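Local coordinates for protein lectin (Trichosanthes anguina, PDB 4HR6) that binds galactosides, serving as the carbohydrate-binding beta-trefoil chain of a nontoxic seed lectin homologous to type II ribosome-inactivating proteins, at residues C[88-91]-C[92-96]; C[176-179]-C[180-184]; C[208-212]-C[213-217]; C[248-251]-C[252-255]. One frame throughout, in Å; residues are numbered along the deposited sequence.

In the fold
Interactions 1 and 2 use the same turn in two different trefoil domains: a type I turn closed by a left-handed glycine and then a threonine. In 88-96 the chemistry is mostly backbone bonding next to another protein chain; in 176-184, the most buried of the four, a charged network fills the contact. In interactions 3 and 4 a QxW glutamine ties loop backbone, Gln215 within the first, Gln258 just beyond the second. The loop 208-217 connects its neighbours: Arg216 bonds to Gly92 and Thr94 of interaction 1, and Gly179 of interaction 2 meets Trp217. Interaction 4 lies farther out, about 20 Å between its centre and that of the chain, where it receives sugar.

Interaction 1: residues C[88-91]-C[92-96]; sequences DVSV and GGTIM
Ser90 has its OG wedged between its own backbone N and carbonyl carbon (chi1 78°), which swings the hydroxyl over the turn to meet Thr94 N at 3.1 Å. Thr94 turns its OG1 back beside its own N (chi1 -56°), and one water bridges the pair, 2.7 Å from Ser90 OG and 2.8 Å from Thr94 OG1. The setting is a beta hairpin, strands 88-89 and 95-96, closed by a type I turn from Ser90 to Gly93 with a G1 bulge. Gly93 N reaches Ser90 O at 3.0 Å, approaching from above the carbonyl plane, while Ser90 N bonds to Thr94 O. Gly93 takes up left-handed backbone angles at which a CB would press on the preceding carbonyl oxygen. Farther along, Asp88 and Met96 form an antiparallel hydrogen-bonded pair, with Asp88 N 2.8 Å from Met96 O and Met96 N 3.1 Å from Asp88 O. Val89 and Ile95 make the non-hydrogen-bonded pair and lie together on one face of the hairpin, CG2 of Val89 4.3 Å from CG1 of Ile95, both also touching Val131. At the outer edge Val89 N bonds to Gln164 of a neighbouring chain. Thr94 OG1 and Gly92 O both receive Arg216 NH2. The bulge takes Thr94 N off the usual backbone pairing, and Ser90 OG supplies the missing acceptor, so a side chain completes the bonding of the turn.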
ATOM      1  N   ASP C  88      -9.400  19.886  -5.400  1.00 59.84           N
ATOM      2  CA  ASP C  88      -8.172  19.112  -5.421  1.00 56.75           C
ATOM      3  C   ASP C  88      -8.181  18.147  -4.231  1.00 55.00           C
ATOM      4  O   ASP C  88      -8.520  18.535  -3.114  1.00 54.50           O
ATOM      5  CB  ASP C  88      -6.964  20.044  -5.361  1.00 58.93           C
ATOM      6  CG  ASP C  88      -5.657  19.350  -5.713  1.00 64.63           C
ATOM      7  OD1 ASP C  88      -5.659  18.143  -6.018  1.00 71.39           O
ATOM      8  OD2 ASP C  88      -4.609  20.026  -5.698  1.00 69.65           O
ATOM      9  N   VAL C  89      -7.846  16.884  -4.495  1.00 50.45           N
ATOM     10  CA  VAL C  89      -7.685  15.858  -3.458  1.00 49.27           C
ATOM     11  C   VAL C  89      -6.193  15.548  -3.302  1.00 49.12           C
ATOM     12  O   VAL C  89      -5.481  15.359  -4.298  1.00 48.24           O
ATOM     13  CB  VAL C  89      -8.458  14.580  -3.833  1.00 49.32           C
ATOM     14  CG1 VAL C  89      -8.425  13.548  -2.716  1.00 50.60           C
ATOM     15  CG2 VAL C  89      -9.897  14.928  -4.181  1.00 48.53           C
ATOM     16  N   SER C  90      -5.723  15.533  -2.053  1.00 50.07           N
ATOM     17  CA  SER C  90      -4.310  15.258  -1.721  1.00 51.07           C
ATOM     18  C   SER C  90      -4.169  13.851  -1.171  1.00 48.77           C
ATOM     19  O   SER C  90      -5.124  13.282  -0.620  1.00 46.28           O
ATOM     20  CB  SER C  90      -3.778  16.239  -0.660  1.00 52.83           C
ATOM     21  OG  SER C  90      -4.233  15.891   0.659  1.00 52.50           O
ATOM     22  N   VAL C  91      -2.954  13.319  -1.280  1.00 48.24           N
ATOM     23  CA  VAL C  91      -2.627  11.993  -0.738  1.00 49.48           C
ATOM     24  C   VAL C  91      -2.938  11.878   0.751  1.00 47.23           C
ATOM     25  O   VAL C  91      -3.305  10.810   1.227  1.00 50.78           O
ATOM     26  CB  VAL C  91      -1.135  11.644  -0.975  1.00 51.20           C
ATOM     27  CG1 VAL C  91      -0.768  10.335  -0.290  1.00 52.46           C
ATOM     28  CG2 VAL C  91      -0.848  11.571  -2.467  1.00 52.78           C
ATOM     29  N   GLY C  92      -2.795  12.975   1.485  1.00 47.47           N
ATOM     30  CA  GLY C  92      -3.086  12.986   2.917  1.00 48.19           C
ATOM     31  C   GLY C  92      -4.554  13.067   3.312  1.00 48.34           C
ATOM     32  O   GLY C  92      -4.860  13.127   4.504  1.00 47.18           O
ATOM     33  N   GLY C  93      -5.463  13.092   2.339  1.00 47.01           N
ATOM     34  CA  GLY C  93      -6.909  13.104   2.619  1.00 45.44           C
ATOM     35  C   GLY C  93      -7.565  14.481   2.732  1.00 45.85           C
ATOM     36  O   GLY C  93      -8.726  14.592   3.169  1.00 49.40           O
ATOM     37  N   THR C  94      -6.837  15.525   2.353  1.00 44.54           N
ATOM     38  CA  THR C  94      -7.385  16.872   2.327  1.00 47.18           C
ATOM     39  C   THR C  94      -8.103  17.137   0.995  1.00 50.95           C
ATOM     40  O   THR C  94      -7.525  16.963  -0.078  1.00 49.72           O
ATOM     41  CB  THR C  94      -6.293  17.936   2.479  1.00 47.52           C
ATOM     42  OG1 THR C  94      -5.546  17.698   3.678  1.00 48.12           O
ATOM     43  CG2 THR C  94      -6.916  19.339   2.524  1.00 49.97           C
ATOM     44  N   ILE C  95      -9.359  17.558   1.089  1.00 50.81           N
ATOM     45  CA  ILE C  95     -10.132  18.035  -0.041  1.00 53.18           C
ATOM     46  C   ILE C  95     -10.248  19.543   0.090  1.00 56.00           C
ATOM     47  O   ILE C  95     -10.760  20.032   1.092  1.00 54.07           O
ATOM     48  CB  ILE C  95     -11.541  17.407  -0.029  1.00 51.76           C
ATOM     49  CG1 ILE C  95     -11.413  15.903  -0.278  1.00 49.42           C
ATOM     50  CG2 ILE C  95     -12.446  18.081  -1.061  1.00 53.74           C
ATOM     51  CD1 ILE C  95     -12.718  15.154  -0.334  1.00 49.66           C
ATOM     52  N   MET C  96      -9.792  20.268  -0.920  1.00 56.41           N
ATOM     53  CA  MET C  96      -9.796  21.724  -0.879  1.00 60.28           C
ATOM     54  C   MET C  96     -10.018  22.337  -2.270  1.00 59.08           C
ATOM     55  O   MET C  96      -9.970  21.639  -3.278  1.00 54.60           O
ATOM     56  CB  MET C  96      -8.477  22.221  -0.273  1.00 62.40           C
ATOM     57  CG  MET C  96      -7.232  21.811  -1.042  1.00 68.05           C
ATOM     58  SD  MET C  96      -6.522  23.115  -2.065  1.00 80.26           S
ATOM     59  CE  MET C  96      -5.074  23.530  -1.091  1.00 75.73           C
TER
HETATM   60  O   HOH W   1      -3.018  16.815   2.916  1.00 44.61           O

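Interaction 2: residues C[176-179]-C[180-184]; sequences YSDG and TIRVD
The guanidinium of Arg182 lies flat on the ring of Tyr176, their centres 4.3 Å apart and their planes 12° from parallel, a stacked cation-pi pair inside one hairpin of a ricin-type beta-trefoil. CD of Arg182 sits over the same face, 3.8 Å from the ring centroid in a CH-pi contact, so the aliphatic arm and the charged head share one aromatic surface. The arm comes across the tyrosine at about a right angle. Its head is held from two further directions. Arg182 NE donates to Thr180 OG1 at 2.8 Å, close to the guanidinium plane, and Arg182 NH2 forms a salt bridge with Asp178 OD2 at 3.1 Å, where the hydrogen bond itself is bent and weak. Thr180 OG1 in turn donates a hydrogen bond to Asp178 OD1 at 2.6 Å, on the syn lone pair. For this the hydroxyl tucks between its own backbone N and carbonyl carbon (chi1 58°), leaving CG2 to face the loop of Gln215.

The backbone sets these side chains in place. A type I turn runs from Tyr176 to Gly179, and Tyr176 N bonds almost straight to Thr180 O at 3.0 Å. Outside the hairpin, Arg187 bonds to Tyr176 OH and, through its carbonyl, to Arg182 NH1, while Asp178 OD2 also accepts from Asp16 N. Cys209 and Cys190, joined as a disulfide, border the arginine. Asp178 OD1 accepts a second hydrogen bond besides that of the hydroxyl, from Thr180 N at 2.8 Å, met on the anti side and tilted out of the carboxylate plane.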
ATOM      1  N   TYR C 176      -9.560   4.436   9.934  1.00 43.00           N
ATOM      2  CA  TYR C 176     -10.790   5.107   9.513  1.00 43.45           C
ATOM      3  C   TYR C 176     -10.496   6.100   8.404  1.00 40.48           C
ATOM      4  O   TYR C 176      -9.367   6.589   8.270  1.00 37.10           O
ATOM      5  CB  TYR C 176     -11.458   5.828  10.711  1.00 44.04           C
ATOM      6  CG  TYR C 176     -12.412   4.961  11.502  1.00 42.57           C
ATOM      7  CD1 TYR C 176     -11.965   3.822  12.143  1.00 44.26           C
ATOM      8  CD2 TYR C 176     -13.768   5.289  11.614  1.00 44.34           C
ATOM      9  CE1 TYR C 176     -12.822   3.007  12.859  1.00 42.52           C
ATOM     10  CE2 TYR C 176     -14.637   4.478  12.331  1.00 45.28           C
ATOM     11  CZ  TYR C 176     -14.153   3.337  12.953  1.00 46.41           C
ATOM     12  OH  TYR C 176     -14.991   2.514  13.669  1.00 47.71           O
ATOM     13  N   SER C 177     -11.541   6.410   7.635  1.00 40.69           N
ATOM     14  CA  SER C 177     -11.455   7.293   6.471  1.00 39.79           C
ATOM     15  C   SER C 177     -10.985   8.690   6.824  1.00 40.92           C
ATOM     16  O   SER C 177     -10.444   9.397   5.977  1.00 40.83           O
ATOM     17  CB  SER C 177     -12.825   7.376   5.790  1.00 41.87           C
ATOM     18  OG  SER C 177     -13.314   6.079   5.460  1.00 41.67           O
ATOM     19  N   ASP C 178     -11.187   9.087   8.082  1.00 43.97           N
ATOM     20  CA  ASP C 178     -10.741  10.395   8.565  1.00 44.28           C
ATOM     21  C   ASP C 178      -9.268  10.441   8.898  1.00 42.36           C
ATOM     22  O   ASP C 178      -8.753  11.508   9.257  1.00 48.03           O
ATOM     23  CB  ASP C 178     -11.566  10.864   9.779  1.00 46.02           C
ATOM     24  CG  ASP C 178     -11.563   9.876  10.920  1.00 45.96           C
ATOM     25  OD1 ASP C 178     -10.674   8.996  10.957  1.00 48.65           O
ATOM     26  OD2 ASP C 178     -12.475   9.974  11.767  1.00 43.95           O
ATOM     27  N   GLY C 179      -8.591   9.300   8.785  1.00 39.40           N
ATOM     28  CA  GLY C 179      -7.170   9.219   9.048  1.00 38.63           C
ATOM     29  C   GLY C 179      -6.883   8.890  10.500  1.00 41.07           C
ATOM     30  O   GLY C 179      -5.745   9.021  10.950  1.00 41.14           O
ATOM     31  N   THR C 180      -7.909   8.488  11.251  1.00 41.70           N
ATOM     32  CA  THR C 180      -7.683   8.060  12.612  1.00 41.47           C
ATOM     33  C   THR C 180      -7.295   6.589  12.645  1.00 40.32           C
ATOM     34  O   THR C 180      -7.707   5.807  11.789  1.00 37.86           O
ATOM     35  CB  THR C 180      -8.904   8.264  13.533  1.00 42.09           C
ATOM     36  OG1 THR C 180     -10.055   7.556  13.033  1.00 42.25           O
ATOM     37  CG2 THR C 180      -9.195   9.753  13.726  1.00 40.98           C
ATOM     38  N   ILE C 181      -6.491   6.242  13.641  1.00 38.88           N
ATOM     39  CA  ILE C 181      -6.172   4.862  13.964  1.00 40.76           C
ATOM     40  C   ILE C 181      -6.816   4.538  15.296  1.00 40.39           C
ATOM     41  O   ILE C 181      -6.480   5.135  16.307  1.00 40.82           O
ATOM     42  CB  ILE C 181      -4.653   4.647  14.055  1.00 39.95           C
ATOM     43  CG1 ILE C 181      -3.996   5.097  12.748  1.00 40.35           C
ATOM     44  CG2 ILE C 181      -4.372   3.172  14.340  1.00 39.93           C
ATOM     45  CD1 ILE C 181      -2.479   5.085  12.757  1.00 41.30           C
ATOM     46  N   ARG C 182      -7.747   3.598  15.286  1.00 42.10           N
ATOM     47  CA  ARG C 182      -8.580   3.333  16.436  1.00 42.62           C
ATOM     48  C   ARG C 182      -8.405   1.938  17.004  1.00 47.43           C
ATOM     49  O   ARG C 182      -8.094   0.989  16.283  1.00 45.77           O
ATOM     50  CB  ARG C 182     -10.045   3.534  16.068  1.00 42.27           C
ATOM     51  CG  ARG C 182     -10.300   4.919  15.520  1.00 42.95           C
ATOM     52  CD  ARG C 182     -11.761   5.280  15.531  1.00 41.79           C
ATOM     53  NE  ARG C 182     -11.931   6.610  14.946  1.00 47.03           N
ATOM     54  CZ  ARG C 182     -13.028   7.352  15.068  1.00 44.78           C
ATOM     55  NH1 ARG C 182     -14.067   6.900  15.758  1.00 45.74           N
ATOM     56  NH2 ARG C 182     -13.081   8.544  14.495  1.00 42.44           N
ATOM     57  N   VAL C 183      -8.643   1.828  18.313  1.00 45.59           N
ATOM     58  CA  VAL C 183      -8.576   0.561  19.021  1.00 43.98           C
ATOM     59  C   VAL C 183      -9.761  -0.248  18.520  1.00 46.65           C
ATOM     60  O   VAL C 183     -10.892   0.240  18.492  1.00 45.46           O
ATOM     61  CB  VAL C 183      -8.607   0.764  20.559  1.00 43.75           C
ATOM     62  CG1 VAL C 183      -8.603  -0.566  21.288  1.00 44.11           C
ATOM     63  CG2 VAL C 183      -7.406   1.596  20.997  1.00 44.05           C
ATOM     64  N   ASP C 184      -9.496  -1.472  18.092  1.00 47.55           N
ATOM     65  CA  ASP C 184     -10.492  -2.233  17.363  1.00 52.72           C
ATOM     66  C   ASP C 184     -11.675  -2.547  18.264  1.00 55.40           C
ATOM     67  O   ASP C 184     -12.823  -2.387  17.851  1.00 56.25           O
ATOM     68  CB  ASP C 184      -9.868  -3.515  16.795  1.00 52.41           C
ATOM     69  CG  ASP C 184     -10.826  -4.310  15.940  1.00 51.70           C
ATOM     70  OD1 ASP C 184     -11.799  -3.737  15.408  1.00 54.20           O
ATOM     71  OD2 ASP C 184     -10.586  -5.516  15.780  1.00 54.02           O
TER

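Interaction 3: residues C[208-212]-C[213-217]; sequences NCDGS and NNQRW
Gln215 reaches back to 208-210 with both ends of its amide, a two-point hydrogen bond to backbone. NE2 donates to Asn208 O at 2.8 Å, nearly in the amide plane but arriving above the carbonyl plane of Asn208. OE1 accepts from Asp210 N, also at 2.8 Å, in its carbonyl plane and on a lone pair. With CG placed beside its own backbone N (chi1 -57°) and the chain extended beyond it, the glutamine spans the loop; NE2 has a further partner in Thr192 OG1.

This is the glutamine of the QxW motif of ricin-type beta-trefoil domains, here Gln215, Arg216 and Trp217. The tryptophan NE1 bonds to Val191 O, while Arg216 points the other way; its NH1 bonds to Ser124 O, and its NH2 leads to the 88-96 hairpin.

A second set of bonds stays inside 208-212. Ser212 OG donates a hydrogen bond to Asp210 OD2 at 2.5 Å, on the syn lone pair, and Ser212 N adds a weak bond to the same oxygen.

Among the non-bonded approaches, Asp210 OD2 lies 3.2 Å from Gln215 OE1, two acceptors side by side, with carboxylate and amide planes 35° apart.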
ATOM      1  N   ASN C 208      -9.387   9.648  23.890  1.00 57.23           N
ATOM      2  CA  ASN C 208     -10.706   9.693  23.259  1.00 58.39           C
ATOM      3  C   ASN C 208     -10.592  10.370  21.899  1.00 53.22           C
ATOM      4  O   ASN C 208      -9.894  11.369  21.761  1.00 49.17           O
ATOM      5  CB  ASN C 208     -11.734  10.440  24.132  1.00 63.93           C
ATOM      6  CG  ASN C 208     -12.426   9.533  25.137  1.00 69.75           C
ATOM      7  OD1 ASN C 208     -11.887   9.236  26.204  1.00 76.54           O
ATOM      8  ND2 ASN C 208     -13.634   9.095  24.802  1.00 73.52           N
ATOM      9  N   CYS C 209     -11.257   9.810  20.891  1.00 51.98           N
ATOM     10  CA  CYS C 209     -11.288  10.438  19.574  1.00 51.11           C
ATOM     11  C   CYS C 209     -12.056  11.760  19.701  1.00 51.71           C
ATOM     12  O   CYS C 209     -13.201  11.762  20.126  1.00 52.83           O
ATOM     13  CB  CYS C 209     -11.969   9.520  18.541  1.00 47.52           C
ATOM     14  SG  CYS C 209     -11.147   7.927  18.216  1.00 50.01           S
ATOM     15  N   ASP C 210     -11.432  12.873  19.344  1.00 55.03           N
ATOM     16  CA  ASP C 210     -12.085  14.182  19.449  1.00 60.80           C
ATOM     17  C   ASP C 210     -11.957  15.020  18.170  1.00 61.33           C
ATOM     18  O   ASP C 210     -12.172  16.237  18.199  1.00 63.03           O
ATOM     19  CB  ASP C 210     -11.530  14.955  20.657  1.00 62.28           C
ATOM     20  CG  ASP C 210     -10.054  15.313  20.504  1.00 70.04           C
ATOM     21  OD1 ASP C 210      -9.385  15.549  21.532  1.00 82.02           O
ATOM     22  OD2 ASP C 210      -9.553  15.358  19.362  1.00 70.67           O
ATOM     23  N   GLY C 211     -11.589  14.381  17.058  1.00 56.05           N
ATOM     24  CA  GLY C 211     -11.526  15.060  15.759  1.00 51.87           C
ATOM     25  C   GLY C 211     -10.407  16.072  15.565  1.00 53.28           C
ATOM     26  O   GLY C 211     -10.464  16.879  14.628  1.00 50.59           O
ATOM     27  N   SER C 212      -9.373  16.022  16.409  1.00 54.52           N
ATOM     28  CA  SER C 212      -8.314  17.050  16.400  1.00 58.06           C
ATOM     29  C   SER C 212      -7.109  16.711  15.502  1.00 59.97           C
ATOM     30  O   SER C 212      -7.050  15.642  14.895  1.00 59.24           O
ATOM     31  CB  SER C 212      -7.845  17.311  17.839  1.00 61.22           C
ATOM     32  OG  SER C 212      -7.353  16.124  18.449  1.00 64.47           O
ATOM     33  N   ASN C 213      -6.139  17.623  15.445  1.00 60.61           N
ATOM     34  CA  ASN C 213      -4.969  17.475  14.570  1.00 62.92           C
ATOM     35  C   ASN C 213      -3.750  16.772  15.205  1.00 64.02           C
ATOM     36  O   ASN C 213      -2.601  17.030  14.839  1.00 63.14           O
ATOM     37  CB  ASN C 213      -4.548  18.850  14.032  1.00 66.15           C
ATOM     38  CG  ASN C 213      -4.063  19.778  15.125  1.00 67.90           C
ATOM     39  OD1 ASN C 213      -4.333  19.552  16.304  1.00 73.06           O
ATOM     40  ND2 ASN C 213      -3.352  20.828  14.741  1.00 69.79           N
ATOM     41  N   ASN C 214      -3.996  15.889  16.156  1.00 62.03           N
ATOM     42  CA  ASN C 214      -2.960  14.963  16.586  1.00 63.78           C
ATOM     43  C   ASN C 214      -3.509  13.543  16.695  1.00 57.75           C
ATOM     44  O   ASN C 214      -2.933  12.710  17.377  1.00 54.75           O
ATOM     45  CB  ASN C 214      -2.339  15.441  17.893  1.00 69.32           C
ATOM     46  CG  ASN C 214      -3.371  15.974  18.859  1.00 75.71           C
ATOM     47  OD1 ASN C 214      -4.358  15.295  19.173  1.00 79.01           O
ATOM     48  ND2 ASN C 214      -3.161  17.205  19.330  1.00 74.37           N
ATOM     49  N   GLN C 215      -4.619  13.284  15.999  1.00 53.33           N
ATOM     50  CA  GLN C 215      -5.186  11.945  15.867  1.00 49.82           C
ATOM     51  C   GLN C 215      -5.300  11.533  14.380  1.00 44.74           C
ATOM     52  O   GLN C 215      -6.044  10.609  14.040  1.00 42.69           O
ATOM     53  CB  GLN C 215      -6.563  11.893  16.546  1.00 49.56           C
ATOM     54  CG  GLN C 215      -6.538  12.293  18.012  1.00 55.06           C
ATOM     55  CD  GLN C 215      -7.880  12.115  18.698  1.00 54.11           C
ATOM     56  OE1 GLN C 215      -8.915  12.484  18.158  1.00 55.77           O
ATOM     57  NE2 GLN C 215      -7.864  11.552  19.900  1.00 54.11           N
ATOM     58  N   ARG C 216      -4.572  12.227  13.509  1.00 45.38           N
ATOM     59  CA  ARG C 216      -4.704  12.045  12.057  1.00 47.25           C
ATOM     60  C   ARG C 216      -3.389  11.624  11.442  1.00 43.65           C
ATOM     61  O   ARG C 216      -2.407  12.357  11.502  1.00 36.54           O
ATOM     62  CB  ARG C 216      -5.194  13.317  11.357  1.00 47.01           C
ATOM     63  CG  ARG C 216      -5.553  13.102   9.881  1.00 48.40           C
ATOM     64  CD  ARG C 216      -6.278  14.288   9.248  1.00 46.86           C
ATOM     65  NE  ARG C 216      -6.069  14.365   7.800  1.00 45.77           N
ATOM     66  CZ  ARG C 216      -6.274  15.447   7.043  1.00 47.16           C
ATOM     67  NH1 ARG C 216      -6.709  16.598   7.563  1.00 50.21           N
ATOM     68  NH2 ARG C 216      -6.032  15.390   5.746  1.00 47.10           N
ATOM     69  N   TRP C 217      -3.413  10.454  10.802  1.00 46.98           N
ATOM     70  CA  TRP C 217      -2.206   9.774  10.316  1.00 45.74           C
ATOM     71  C   TRP C 217      -2.338   9.375   8.855  1.00 44.42           C
ATOM     72  O   TRP C 217      -3.422   9.024   8.414  1.00 43.06           O
ATOM     73  CB  TRP C 217      -1.994   8.514  11.146  1.00 45.06           C
ATOM     74  CG  TRP C 217      -1.964   8.814  12.588  1.00 46.76           C
ATOM     75  CD1 TRP C 217      -2.974   8.624  13.504  1.00 45.33           C
ATOM     76  CD2 TRP C 217      -0.884   9.403  13.297  1.00 46.18           C
ATOM     77  NE1 TRP C 217      -2.566   9.039  14.737  1.00 44.76           N
ATOM     78  CE2 TRP C 217      -1.290   9.533  14.638  1.00 44.94           C
ATOM     79  CE3 TRP C 217       0.394   9.839  12.927  1.00 45.58           C
ATOM     80  CZ2 TRP C 217      -0.461  10.069  15.611  1.00 46.86           C
ATOM     81  CZ3 TRP C 217       1.212  10.378  13.892  1.00 46.66           C
ATOM     82  CH2 TRP C 217       0.786  10.484  15.218  1.00 46.40           C
TER

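Interaction 4: residues C[248-251]-C[252-255]; sequences ILHR and PHGD. With AMG (methyl alpha-D-galactopyranoside), chain E.
Arg251 O, 3.9 Å from CD2 of His253, is gripped by two donors: His250 ND1 at 2.7 Å, in the carbonyl plane and on a lone pair, and NE2 of Gln258. Gln258 belongs to a QxW motif of the ricin-type beta-trefoil, and its OE1 accepts from the backbone N of both His253 and Gly254, so this one amide holds the loop 251-254 in shape. The bond from ND1 fixes the rotation of the His250 ring. Its CG stands opposite the backbone N (chi1 -166°), which carries the ring out from the flank of strand 247-250, where one of its faces meets the bound galactoside.

The two histidines meet obliquely, ring centroids 5.4 Å apart and planes at 61°, with CE1 of His250 3.9 Å from CD2 of His253. They treat the sugar differently. His250 offers a face: C4 of the methyl alpha-D-galactopyranoside sits over it, 3.6 Å from NE2, and C3 lies over the same face nearer its rim, so His250 meets ring carbons of the sugar. His253 offers an edge, its NE2 donating to the O3 hydroxyl. Asp236, whose side chain touches both histidine side chains, also bonds to the sugar, as do Asp199, Asn257 and the backbone N of Arg239. On the far side of His253, Asp255 N makes a weak bond to ND1, in the plane of the ring. Since ND1 accepts there and NE2 donates, the ring probably carries its proton on NE2. His253 NE2 lies 2.8 Å from O3 of the galactoside, with an angle of 157° at the hydrogen.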
ATOM      1  N   ILE C 248       7.280   7.733  19.816  1.00 49.19           N
ATOM      2  CA  ILE C 248       7.277   9.180  19.736  1.00 52.01           C
ATOM      3  C   ILE C 248       7.014   9.665  18.307  1.00 56.24           C
ATOM      4  O   ILE C 248       7.012   8.869  17.369  1.00 58.25           O
ATOM      5  CB  ILE C 248       8.620   9.769  20.235  1.00 53.54           C
ATOM      6  CG1 ILE C 248       9.771   9.402  19.297  1.00 52.07           C
ATOM      7  CG2 ILE C 248       8.905   9.294  21.657  1.00 54.60           C
ATOM      8  CD1 ILE C 248      11.091  10.060  19.641  1.00 52.13           C
ATOM      9  N   LEU C 249       6.827  10.978  18.172  1.00 56.41           N
ATOM     10  CA  LEU C 249       6.599  11.651  16.903  1.00 57.19           C
ATOM     11  C   LEU C 249       7.821  12.484  16.560  1.00 57.05           C
ATOM     12  O   LEU C 249       8.093  13.489  17.199  1.00 58.31           O
ATOM     13  CB  LEU C 249       5.363  12.546  17.011  1.00 58.50           C
ATOM     14  CG  LEU C 249       4.827  13.186  15.730  1.00 60.09           C
ATOM     15  CD1 LEU C 249       4.469  12.132  14.693  1.00 60.49           C
ATOM     16  CD2 LEU C 249       3.601  14.017  16.064  1.00 62.21           C
ATOM     17  N   HIS C 250       8.545  12.069  15.531  1.00 57.17           N
ATOM     18  CA  HIS C 250       9.894  12.550  15.291  1.00 55.25           C
ATOM     19  C   HIS C 250      10.046  13.134  13.896  1.00 56.80           C
ATOM     20  O   HIS C 250       9.203  12.931  13.037  1.00 62.01           O
ATOM     21  CB  HIS C 250      10.854  11.369  15.479  1.00 55.08           C
ATOM     22  CG  HIS C 250      12.290  11.760  15.596  1.00 54.23           C
ATOM     23  ND1 HIS C 250      13.118  11.888  14.501  1.00 57.41           N
ATOM     24  CD2 HIS C 250      13.054  12.036  16.677  1.00 54.51           C
ATOM     25  CE1 HIS C 250      14.328  12.232  14.903  1.00 56.06           C
ATOM     26  NE2 HIS C 250      14.316  12.328  16.219  1.00 54.64           N
ATOM     27  N   ARG C 251      11.124  13.878  13.692  1.00 63.04           N
ATOM     28  CA  ARG C 251      11.554  14.293  12.364  1.00 64.89           C
ATOM     29  C   ARG C 251      11.728  13.055  11.469  1.00 62.83           C
ATOM     30  O   ARG C 251      12.316  12.063  11.906  1.00 62.50           O
ATOM     31  CB  ARG C 251      12.887  15.035  12.484  1.00 70.47           C
ATOM     32  CG  ARG C 251      13.337  15.778  11.243  1.00 77.05           C
ATOM     33  CD  ARG C 251      14.708  16.413  11.452  1.00 83.34           C
ATOM     34  NE  ARG C 251      14.899  17.566  10.568  1.00 88.48           N
ATOM     35  CZ  ARG C 251      14.552  18.824  10.855  1.00 92.41           C
ATOM     36  NH1 ARG C 251      13.997  19.143  12.022  1.00 96.06           N
ATOM     37  NH2 ARG C 251      14.768  19.781   9.960  1.00 94.32           N
ATOM     38  N   PRO C 252      11.230  13.102  10.217  1.00 61.79           N
ATOM     39  CA  PRO C 252      11.346  11.932   9.336  1.00 59.43           C
ATOM     40  C   PRO C 252      12.758  11.712   8.803  1.00 55.72           C
ATOM     41  O   PRO C 252      13.382  12.644   8.293  1.00 54.15           O
ATOM     42  CB  PRO C 252      10.392  12.262   8.177  1.00 62.35           C
ATOM     43  CG  PRO C 252       9.612  13.457   8.612  1.00 63.67           C
ATOM     44  CD  PRO C 252      10.507  14.198   9.550  1.00 62.64           C
ATOM     45  N   HIS C 253      13.269  10.496   8.945  1.00 53.17           N
ATOM     46  CA  HIS C 253      14.571  10.142   8.346  1.00 55.74           C
ATOM     47  C   HIS C 253      14.578   8.783   7.632  1.00 54.17           C
ATOM     48  O   HIS C 253      15.570   8.427   6.999  1.00 56.55           O
ATOM     49  CB  HIS C 253      15.721  10.228   9.378  1.00 53.71           C
ATOM     50  CG  HIS C 253      15.458   9.488  10.654  1.00 53.53           C
ATOM     51  ND1 HIS C 253      15.112   8.155  10.688  1.00 56.36           N
ATOM     52  CD2 HIS C 253      15.504   9.894  11.946  1.00 53.48           C
ATOM     53  CE1 HIS C 253      14.949   7.769  11.941  1.00 53.37           C
ATOM     54  NE2 HIS C 253      15.187   8.805  12.725  1.00 54.01           N
ATOM     55  N   GLY C 254      13.490   8.026   7.739  1.00 52.66           N
ATOM     56  CA  GLY C 254      13.330   6.798   6.966  1.00 56.39           C
ATOM     57  C   GLY C 254      14.135   5.579   7.391  1.00 55.82           C
ATOM     58  O   GLY C 254      14.230   4.617   6.638  1.00 54.39           O
ATOM     59  N   ASP C 255      14.687   5.592   8.600  1.00 58.38           N
ATOM     60  CA  ASP C 255      15.424   4.448   9.118  1.00 57.44           C
ATOM     61  C   ASP C 255      14.437   3.412   9.678  1.00 55.77           C
ATOM     62  O   ASP C 255      13.228   3.648   9.724  1.00 58.53           O
ATOM     63  CB  ASP C 255      16.439   4.890  10.182  1.00 60.99           C
ATOM     64  CG  ASP C 255      17.654   3.956  10.267  1.00 64.06           C
ATOM     65  OD1 ASP C 255      17.536   2.758   9.919  1.00 63.08           O
ATOM     66  OD2 ASP C 255      18.731   4.419  10.684  1.00 67.74           O
TER
HETATM   67  C1  AMG E 302      17.807   8.709  17.763  1.00 65.72           C
HETATM   68  C2  AMG E 302      16.988   8.008  16.678  1.00 66.77           C
HETATM   69  C3  AMG E 302      15.710   8.792  16.359  1.00 66.33           C
HETATM   70  C4  AMG E 302      14.928   9.051  17.641  1.00 66.82           C
HETATM   71  C5  AMG E 302      15.839   9.661  18.719  1.00 68.41           C
HETATM   72  C6  AMG E 302      15.139   9.817  20.066  1.00 69.81           C
HETATM   73  C7  AMG E 302      19.573  10.308  17.750  1.00 70.36           C
HETATM   74  O1  AMG E 302      18.256   9.994  17.308  1.00 67.65           O
HETATM   75  O2  AMG E 302      17.808   7.862  15.516  1.00 63.35           O
HETATM   76  O3  AMG E 302      14.876   8.084  15.430  1.00 66.52           O
HETATM   77  O4  AMG E 302      14.348   7.819  18.087  1.00 60.55           O
HETATM   78  O5  AMG E 302      16.995   8.847  18.924  1.00 63.85           O
HETATM   79  O6  AMG E 302      15.848  10.800  20.834  1.00 73.80           O